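Long-range contacts in cycloalternan-forming enzyme (Listeria monocytogenes serovar 1/2a, PDB 5F7U), which belongs to glycoside hydrolase family 31 and combines a TIM-barrel domain with several beta-rich domains, one of them a family 6 carbohydrate-binding module: residues G596-S605 / V625-T636; R283-F291 / F584-A592. The protein carries 1 engineered substitution. All coordinates share one frame; numbering follows the deposited sequence. Where two conformers were deposited one is given.

Interaction 1: G596-S605 / V625-T636. With GLC (alpha-D-glucopyranose), chain F; GLC (alpha-D-glucopyranose), chain B.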
# COMPACT_ATOMS: atom_id res chain seq x y z
N GLY A 596 0.84 -7.24 -10.22
CA GLY A 596 1.95 -7.72 -9.37
C GLY A 596 2.31 -6.86 -8.17
O GLY A 596 1.48 -6.07 -7.67
N ILE A 597 3.53 -7.04 -7.68
CA ILE A 597 4.00 -6.42 -6.43
C ILE A 597 4.55 -5.02 -6.74
O ILE A 597 5.16 -4.82 -7.80
CB ILE A 597 5.12 -7.28 -5.78
CG1 ILE A 597 4.51 -8.59 -5.28
CG2 ILE A 597 5.80 -6.55 -4.61
CD1 ILE A 597 5.52 -9.68 -5.00
N TYR A 598 4.34 -4.08 -5.81
CA TYR A 598 5.02 -2.76 -5.91
C TYR A 598 5.87 -2.56 -4.68
O TYR A 598 5.37 -2.77 -3.57
CB TYR A 598 3.99 -1.60 -6.09
CG TYR A 598 3.37 -1.73 -7.44
CD1 TYR A 598 2.33 -2.64 -7.66
CD2 TYR A 598 3.90 -1.04 -8.55
CE1 TYR A 598 1.81 -2.85 -8.93
CE2 TYR A 598 3.37 -1.25 -9.83
CZ TYR A 598 2.34 -2.15 -10.01
OH TYR A 598 1.80 -2.35 -11.27
N TRP A 599 7.15 -2.20 -4.88
CA TRP A 599 8.00 -1.85 -3.72
C TRP A 599 8.26 -0.35 -3.66
O TRP A 599 8.17 0.33 -4.68
CB TRP A 599 9.30 -2.68 -3.66
CG TRP A 599 10.51 -2.06 -4.31
CD1 TRP A 599 11.52 -1.41 -3.68
CD2 TRP A 599 10.84 -2.05 -5.72
NE1 TRP A 599 12.47 -1.00 -4.59
CE2 TRP A 599 12.08 -1.38 -5.85
CE3 TRP A 599 10.22 -2.57 -6.87
CZ2 TRP A 599 12.71 -1.18 -7.09
CZ3 TRP A 599 10.86 -2.40 -8.11
CH2 TRP A 599 12.09 -1.68 -8.21
N SER A 600 8.56 0.15 -2.46
CA SER A 600 8.63 1.59 -2.19
C SER A 600 9.89 2.30 -2.71
O SER A 600 10.09 3.49 -2.45
CB SER A 600 8.41 1.83 -0.69
OG SER A 600 9.54 1.36 0.03
N GLY A 601 10.73 1.59 -3.46
CA GLY A 601 11.85 2.25 -4.13
C GLY A 601 13.08 2.47 -3.27
O GLY A 601 13.36 1.70 -2.36
N ASP A 602 13.82 3.54 -3.57
CA ASP A 602 15.22 3.65 -3.16
C ASP A 602 15.31 4.52 -1.93
O ASP A 602 15.12 5.74 -2.04
CB ASP A 602 16.06 4.28 -4.28
CG ASP A 602 16.08 3.44 -5.56
OD1 ASP A 602 15.84 2.22 -5.52
OD2 ASP A 602 16.35 4.01 -6.65
N GLN A 603 15.58 3.90 -0.79
CA GLN A 603 15.60 4.59 0.50
C GLN A 603 16.85 4.25 1.31
O GLN A 603 17.52 3.23 1.08
CB GLN A 603 14.33 4.29 1.31
CG GLN A 603 13.05 4.61 0.53
CD GLN A 603 11.80 4.38 1.36
OE1 GLN A 603 11.17 3.33 1.22
NE2 GLN A 603 11.50 5.30 2.27
N THR A 604 17.18 5.10 2.27
CA THR A 604 18.38 4.87 3.09
C THR A 604 18.09 4.05 4.34
O THR A 604 16.94 3.94 4.79
CB THR A 604 19.06 6.18 3.51
OG1 THR A 604 18.09 7.01 4.15
CG2 THR A 604 19.65 6.92 2.32
N SER A 605 19.14 3.49 4.92
CA SER A 605 19.03 2.66 6.13
C SER A 605 18.95 3.54 7.38
O SER A 605 19.88 3.58 8.20
CB SER A 605 20.18 1.66 6.20
OG SER A 605 20.04 0.72 5.14
N VAL A 625 -3.44 -0.45 -3.96
CA VAL A 625 -2.19 -1.18 -4.20
C VAL A 625 -1.87 -1.91 -2.89
O VAL A 625 -1.29 -1.34 -1.96
CB VAL A 625 -1.04 -0.25 -4.67
CG1 VAL A 625 0.27 -1.04 -4.86
CG2 VAL A 625 -1.42 0.41 -5.99
N SER A 626 -2.29 -3.17 -2.83
CA SER A 626 -2.26 -3.96 -1.60
C SER A 626 -1.00 -4.80 -1.50
O SER A 626 -0.47 -4.99 -0.41
CB SER A 626 -3.49 -4.87 -1.61
OG SER A 626 -3.54 -5.77 -0.51
N TYR A 627 -0.52 -5.32 -2.64
CA TYR A 627 0.66 -6.21 -2.61
C TYR A 627 1.90 -5.36 -2.66
O TYR A 627 2.55 -5.21 -3.71
CB TYR A 627 0.63 -7.20 -3.77
CG TYR A 627 -0.55 -8.17 -3.78
CD1 TYR A 627 -1.40 -8.33 -2.66
CD2 TYR A 627 -0.82 -8.91 -4.93
CE1 TYR A 627 -2.48 -9.22 -2.72
CE2 TYR A 627 -1.87 -9.81 -4.99
CZ TYR A 627 -2.70 -9.96 -3.89
OH TYR A 627 -3.77 -10.85 -3.99
N TRP A 628 2.21 -4.77 -1.50
CA TRP A 628 3.22 -3.74 -1.38
C TRP A 628 4.42 -4.26 -0.58
O TRP A 628 4.25 -4.93 0.45
CB TRP A 628 2.60 -2.50 -0.73
CG TRP A 628 3.58 -1.39 -0.39
CD1 TRP A 628 3.89 -0.30 -1.16
CD2 TRP A 628 4.35 -1.27 0.80
NE1 TRP A 628 4.82 0.48 -0.54
CE2 TRP A 628 5.13 -0.09 0.67
CE3 TRP A 628 4.46 -2.04 1.98
CZ2 TRP A 628 5.99 0.35 1.68
CZ3 TRP A 628 5.36 -1.63 2.98
CH2 TRP A 628 6.09 -0.42 2.83
N ALA A 629 5.62 -3.91 -1.06
CA ALA A 629 6.88 -4.29 -0.42
C ALA A 629 7.71 -3.05 -0.14
O ALA A 629 7.47 -1.99 -0.69
CB ALA A 629 7.69 -5.20 -1.33
N TRP A 630 8.75 -3.25 0.67
CA TRP A 630 9.82 -2.26 0.82
C TRP A 630 11.12 -3.01 1.01
O TRP A 630 11.11 -4.20 1.34
CB TRP A 630 9.53 -1.30 1.99
CG TRP A 630 9.55 -1.94 3.37
CD1 TRP A 630 8.77 -3.00 3.80
CD2 TRP A 630 10.35 -1.55 4.48
NE1 TRP A 630 9.07 -3.30 5.12
CE2 TRP A 630 10.03 -2.43 5.57
CE3 TRP A 630 11.31 -0.55 4.68
CZ2 TRP A 630 10.65 -2.33 6.83
CZ3 TRP A 630 11.92 -0.44 5.96
CH2 TRP A 630 11.59 -1.34 7.01
N ASP A 631 12.25 -2.32 0.77
CA ASP A 631 13.56 -2.89 1.09
C ASP A 631 13.74 -2.80 2.61
O ASP A 631 14.02 -1.72 3.11
CB ASP A 631 14.69 -2.09 0.39
CG ASP A 631 14.53 -2.01 -1.14
OD1 ASP A 631 13.91 -2.87 -1.76
OD2 ASP A 631 15.08 -1.05 -1.73
N MET A 632 13.54 -3.90 3.34
CA MET A 632 13.53 -3.83 4.80
C MET A 632 14.87 -3.27 5.31
O MET A 632 15.94 -3.70 4.86
CB MET A 632 13.18 -5.18 5.45
CG MET A 632 14.04 -6.36 5.02
SD MET A 632 13.98 -7.67 6.27
CE MET A 632 15.21 -7.01 7.37
N ALA A 633 14.77 -2.28 6.20
CA ALA A 633 15.94 -1.59 6.77
C ALA A 633 16.74 -0.72 5.80
O ALA A 633 17.81 -0.28 6.16
CB ALA A 633 16.86 -2.56 7.53
N GLY A 634 16.20 -0.48 4.60
CA GLY A 634 16.82 0.41 3.59
C GLY A 634 17.86 -0.32 2.77
O GLY A 634 18.50 -1.25 3.26
N PHE A 635 18.05 0.08 1.50
CA PHE A 635 18.96 -0.68 0.63
C PHE A 635 20.32 -0.02 0.45
O PHE A 635 21.25 -0.61 -0.11
CB PHE A 635 18.29 -1.06 -0.71
CG PHE A 635 18.46 -0.04 -1.83
CD1 PHE A 635 18.35 1.35 -1.63
CD2 PHE A 635 18.68 -0.51 -3.14
CE1 PHE A 635 18.52 2.24 -2.71
CE2 PHE A 635 18.82 0.38 -4.22
CZ PHE A 635 18.74 1.75 -4.00
N THR A 636 20.45 1.21 0.94
CA THR A 636 21.69 1.98 0.76
C THR A 636 21.93 2.91 1.95
O THR A 636 21.13 2.97 2.87
CB THR A 636 21.67 2.77 -0.58
OG1 THR A 636 23.02 3.17 -0.89
CG2 THR A 636 20.73 3.96 -0.54
C1 GLC F . 17.03 0.99 -9.28
C2 GLC F . 16.17 0.21 -8.27
C3 GLC F . 17.01 -0.60 -7.26
C4 GLC F . 18.03 -1.48 -7.99
C5 GLC F . 18.75 -0.70 -9.11
C6 GLC F . 19.65 -1.57 -9.97
O2 GLC F . 15.19 1.06 -7.67
O3 GLC F . 16.18 -1.44 -6.44
O4 GLC F . 19.01 -1.98 -7.06
O5 GLC F . 17.85 0.03 -9.97
O6 GLC F . 20.37 -0.66 -10.83
C1 GLC B . 19.74 5.67 -9.77
C2 GLC B . 18.48 5.29 -10.55
C3 GLC B . 17.62 4.27 -9.78
C4 GLC B . 18.44 3.01 -9.46
C5 GLC B . 19.71 3.46 -8.70
C6 GLC B . 20.67 2.32 -8.40
O1 GLC B . 19.40 6.49 -8.64
O2 GLC B . 17.70 6.46 -10.80
O3 GLC B . 16.45 3.97 -10.53
O4 GLC B . 17.70 2.09 -8.61
O5 GLC B . 20.47 4.50 -9.34
O6 GLC B . 20.51 2.09 -7.00
O HOH W 1 15.26 -0.22 -4.33
O HOH W 2 12.04 0.26 -0.34
O HOH W 3 15.63 1.09 0.06
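Neighbouring parallel strands of the TIM barrel, 597-599 and 628-631, pair here, and the loops that follow them meet again beside two bound glucose units. Tyr598 is bonded through both its N and its O: the N donates to Tyr627 O (3.0 Å), and the O accepts from Ala629 N. Ser600 N reaches Ala629 O by a more bent bond. On one face of the pair CB of Trp599 packs beside CB of Ala629; on the other, CG1 of Val625 meets the Tyr598 ring at CD1 (3.8 Å). Asp631 OD1 approaches CD1 of the Trp599 indole (3.4 Å), carboxylate and ring planes 31° apart; the carboxylate's strongest polar partner is Gln659 of strand 657-660. Water 1 accepts from Trp599 NE1 and lies within hydrogen-bonding distance of Asp631 OD2, Asp602 OD1 and O3 of the chain F glucose, more acceptors than it has protons for. Asp602 OD1 takes a short hydrogen bond from O2 of that glucose (2.5 Å) and meets the Phe635 ring obliquely at CZ, planes 13° apart, while Phe635 CE2 comes to C3 of the same sugar (3.7 Å). Ser605 OG, anti to its carbonyl carbon (chi1 -67°), donates to Ala633 O on an in-plane lone pair (2.6 Å), and Ser605 N binds Thr636 O. Helix 607-622 links the strands, making a beta-alpha-beta unit of the barrel, with Trp599, Asp602 and Phe635 lining its glycan pocket.

Interaction 2: R283-F291 / F584-A592. With GLC (alpha-D-glucopyranose), chain B; GLC (alpha-D-glucopyranose), chain F.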
# COMPACT_ATOMS: atom_id res chain seq x y z
N ARG A 283 7.58 13.68 -3.56
CA ARG A 283 7.49 13.03 -4.88
C ARG A 283 7.22 11.54 -4.72
O ARG A 283 7.30 11.00 -3.61
CB ARG A 283 8.75 13.30 -5.70
CG ARG A 283 8.92 14.79 -5.98
CD ARG A 283 10.23 15.08 -6.66
NE ARG A 283 10.42 16.53 -6.74
CZ ARG A 283 11.45 17.12 -7.32
NH1 ARG A 283 12.43 16.39 -7.89
NH2 ARG A 283 11.51 18.46 -7.31
N THR A 284 6.86 10.89 -5.83
CA THR A 284 6.54 9.46 -5.81
C THR A 284 6.65 8.82 -7.18
O THR A 284 6.44 9.48 -8.22
CB THR A 284 5.15 9.17 -5.23
OG1 THR A 284 4.97 7.74 -5.15
CG2 THR A 284 4.00 9.80 -6.07
N TYR A 285 6.94 7.52 -7.15
CA TYR A 285 6.98 6.70 -8.35
C TYR A 285 5.60 6.26 -8.78
O TYR A 285 5.41 5.83 -9.91
CB TYR A 285 7.74 5.40 -8.06
CG TYR A 285 9.08 5.53 -7.38
CD1 TYR A 285 10.24 5.74 -8.13
CD2 TYR A 285 9.19 5.37 -5.97
CE1 TYR A 285 11.49 5.81 -7.52
CE2 TYR A 285 10.43 5.44 -5.35
CZ TYR A 285 11.56 5.67 -6.13
OH TYR A 285 12.76 5.72 -5.52
N LEU A 286 4.63 6.32 -7.86
CA LEU A 286 3.34 5.67 -8.08
C LEU A 286 2.27 6.65 -7.62
O LEU A 286 2.04 6.81 -6.42
CB LEU A 286 3.30 4.33 -7.31
CG LEU A 286 2.29 3.27 -7.77
CD1 LEU A 286 2.51 2.02 -6.91
CD2 LEU A 286 0.85 3.75 -7.64
N ALA A 287 1.66 7.33 -8.59
CA ALA A 287 0.75 8.46 -8.32
C ALA A 287 -0.61 8.11 -8.88
O ALA A 287 -0.72 7.74 -10.05
CB ALA A 287 1.27 9.72 -8.98
N VAL A 288 -1.64 8.27 -8.06
CA VAL A 288 -2.99 7.81 -8.44
C VAL A 288 -3.96 8.94 -8.10
O VAL A 288 -3.93 9.42 -6.98
CB VAL A 288 -3.39 6.55 -7.63
CG1 VAL A 288 -4.82 6.14 -7.98
CG2 VAL A 288 -2.39 5.39 -7.88
N PRO A 289 -4.81 9.38 -9.05
CA PRO A 289 -5.72 10.50 -8.75
C PRO A 289 -7.01 10.01 -8.05
O PRO A 289 -8.11 10.21 -8.56
CB PRO A 289 -6.00 11.08 -10.15
CG PRO A 289 -5.98 9.85 -11.04
CD PRO A 289 -4.91 8.94 -10.46
N PHE A 290 -6.84 9.36 -6.90
CA PHE A 290 -7.92 8.80 -6.12
C PHE A 290 -7.58 9.06 -4.67
O PHE A 290 -6.47 8.78 -4.24
CB PHE A 290 -8.01 7.29 -6.36
CG PHE A 290 -8.93 6.54 -5.41
CD1 PHE A 290 -10.28 6.90 -5.25
CD2 PHE A 290 -8.45 5.43 -4.72
CE1 PHE A 290 -11.12 6.18 -4.39
CE2 PHE A 290 -9.29 4.69 -3.86
CZ PHE A 290 -10.62 5.07 -3.69
N PHE A 291 -8.54 9.61 -3.94
CA PHE A 291 -8.41 9.69 -2.49
C PHE A 291 -9.65 9.18 -1.77
O PHE A 291 -10.74 9.15 -2.34
CB PHE A 291 -8.05 11.12 -2.02
CG PHE A 291 -9.18 12.13 -2.12
CD1 PHE A 291 -10.18 12.19 -1.14
CD2 PHE A 291 -9.21 13.06 -3.17
CE1 PHE A 291 -11.20 13.12 -1.23
CE2 PHE A 291 -10.23 14.00 -3.25
CZ PHE A 291 -11.23 14.03 -2.28
N PHE A 584 7.54 -7.53 -10.01
CA PHE A 584 7.97 -6.78 -8.84
C PHE A 584 8.41 -5.44 -9.43
O PHE A 584 9.39 -5.38 -10.19
CB PHE A 584 9.13 -7.58 -8.21
CG PHE A 584 9.48 -7.19 -6.80
CD1 PHE A 584 10.26 -6.05 -6.54
CD2 PHE A 584 9.10 -8.01 -5.72
CE1 PHE A 584 10.62 -5.69 -5.24
CE2 PHE A 584 9.46 -7.65 -4.40
CZ PHE A 584 10.22 -6.49 -4.17
N SER A 585 7.64 -4.38 -9.14
CA SER A 585 7.81 -3.08 -9.86
C SER A 585 7.71 -1.91 -8.91
O SER A 585 7.33 -2.10 -7.75
CB SER A 585 6.72 -2.93 -10.92
OG SER A 585 6.69 -4.08 -11.76
N ARG A 586 8.06 -0.71 -9.36
CA ARG A 586 7.95 0.46 -8.47
C ARG A 586 7.02 1.56 -8.93
O ARG A 586 6.52 2.32 -8.09
CB ARG A 586 9.31 1.05 -8.12
CG ARG A 586 10.03 1.66 -9.29
CD ARG A 586 11.32 2.33 -8.85
NE ARG A 586 11.74 3.17 -9.96
CZ ARG A 586 12.98 3.60 -10.18
NH1 ARG A 586 13.98 3.26 -9.34
NH2 ARG A 586 13.21 4.37 -11.23
N SER A 587 6.76 1.64 -10.24
CA SER A 587 6.08 2.80 -10.81
C SER A 587 4.74 2.46 -11.40
O SER A 587 4.57 1.38 -11.96
CB SER A 587 6.93 3.44 -11.91
OG SER A 587 6.33 4.68 -12.31
N GLY A 588 3.79 3.40 -11.31
CA GLY A 588 2.52 3.19 -12.01
C GLY A 588 1.46 4.22 -11.65
O GLY A 588 1.73 5.17 -10.91
N THR A 589 0.27 4.03 -12.21
CA THR A 589 -0.85 4.90 -11.89
C THR A 589 -2.09 4.03 -11.63
O THR A 589 -1.95 2.85 -11.32
CB THR A 589 -1.03 6.02 -12.95
OG1 THR A 589 -1.98 6.98 -12.46
CG2 THR A 589 -1.46 5.43 -14.28
N SER A 590 -3.29 4.61 -11.69
CA SER A 590 -4.52 3.81 -11.52
C SER A 590 -4.50 2.58 -12.43
O SER A 590 -4.14 2.68 -13.62
CB SER A 590 -5.75 4.65 -11.86
OG SER A 590 -5.73 5.03 -13.21
N GLY A 591 -4.85 1.43 -11.86
CA GLY A 591 -4.77 0.13 -12.57
C GLY A 591 -3.48 -0.63 -12.30
O GLY A 591 -3.40 -1.81 -12.63
N ALA A 592 -2.48 0.04 -11.71
CA ALA A 592 -1.22 -0.65 -11.37
C ALA A 592 -1.48 -1.95 -10.61
O ALA A 592 -0.78 -2.94 -10.80
CB ALA A 592 -0.35 0.25 -10.51
C1 GLC B . 19.74 5.67 -9.77
C2 GLC B . 18.48 5.29 -10.55
C3 GLC B . 17.62 4.27 -9.78
C4 GLC B . 18.44 3.01 -9.46
C5 GLC B . 19.71 3.46 -8.70
C6 GLC B . 20.67 2.32 -8.40
O1 GLC B . 19.40 6.49 -8.64
O2 GLC B . 17.70 6.46 -10.80
O3 GLC B . 16.45 3.97 -10.53
O4 GLC B . 17.70 2.09 -8.61
O5 GLC B . 20.47 4.50 -9.34
O6 GLC B . 20.51 2.09 -7.00
C1 GLC F . 17.03 0.99 -9.28
C2 GLC F . 16.17 0.21 -8.27
C3 GLC F . 17.01 -0.60 -7.26
C4 GLC F . 18.03 -1.48 -7.99
C5 GLC F . 18.75 -0.70 -9.11
C6 GLC F . 19.65 -1.57 -9.97
O2 GLC F . 15.19 1.06 -7.67
O3 GLC F . 16.18 -1.44 -6.44
O4 GLC F . 19.01 -1.98 -7.06
O5 GLC F . 17.85 0.03 -9.97
O6 GLC F . 20.37 -0.66 -10.83
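Backbone and hydroxyl hydrogen bonds tie Tyr285-Val288 to Ser587-Thr589, the two segments running in nearly the same direction, 12° apart. Tyr285 O is held twice, by Gly588 N (3.2 Å), tilted out of the carbonyl plane, and by Ser587 OG (2.8 Å), lying in it. Two residues on, Ala287 N returns a bond to Gly588 O, so that Leu286 and Gly588 form a single bridge. Thr589 OG1 then donates to Ala287 O in the carbonyl plane (2.8 Å); its chi1 of -170° sets the hydroxyl anti to the backbone N and turns it to that oxygen. Segment 283-291 belongs to the galactose mutarotase-like domain and 584-592 to the TIM barrel, where it comprises strand 584-585 and the loop after it; the bridge therefore joins two domains characteristic of glycoside hydrolase family 31. Van der Waals contacts of the aliphatic side chains are with backbone: Val288 CG2 rests against the peptide between Thr589 and Ser590, and Leu286 CG and CD2 against Gly588 O. The aromatic contact is a CH-pi one, with Arg586 CD over a face of the Tyr285 ring, 4.0 Å from its centroid. Ring and guanidinium planes are 28° apart, and Tyr285 CE1 lies above one face of the guanidinium near its rim. At the sugars, Arg586 NH1 donates to O3 of the chain B glucose (2.8 Å) and more weakly to O2 of the chain F glucose (3.0 Å), both at the guanidinium edge. Arg586 NE also forms a salt bridge with Glu540, in the loop after strand 534-536.

From the N terminus, segment 283-291 comes first, in the mutarotase-like domain. Interaction 2 closes a loop of nearly 300 residues when the chain, having built the first strands of the barrel, reaches 584-592. Interaction 1 then opens at 596 and closes a much shorter loop, mostly helix 607-622, at 625-636. The two stand in series, neither nested nor crossed, with centres about 13 Å apart. Strands 584-585 and 597-599 are neighbours in the barrel: Ser585 N lies 2.9 Å from Ile597 O, and Tyr598 OH bonds Ala592 O. Interaction 2 fastens the mutarotase-like domain to the barrel, interaction 1 joins successive barrel strands, and both reach the same two glucose units.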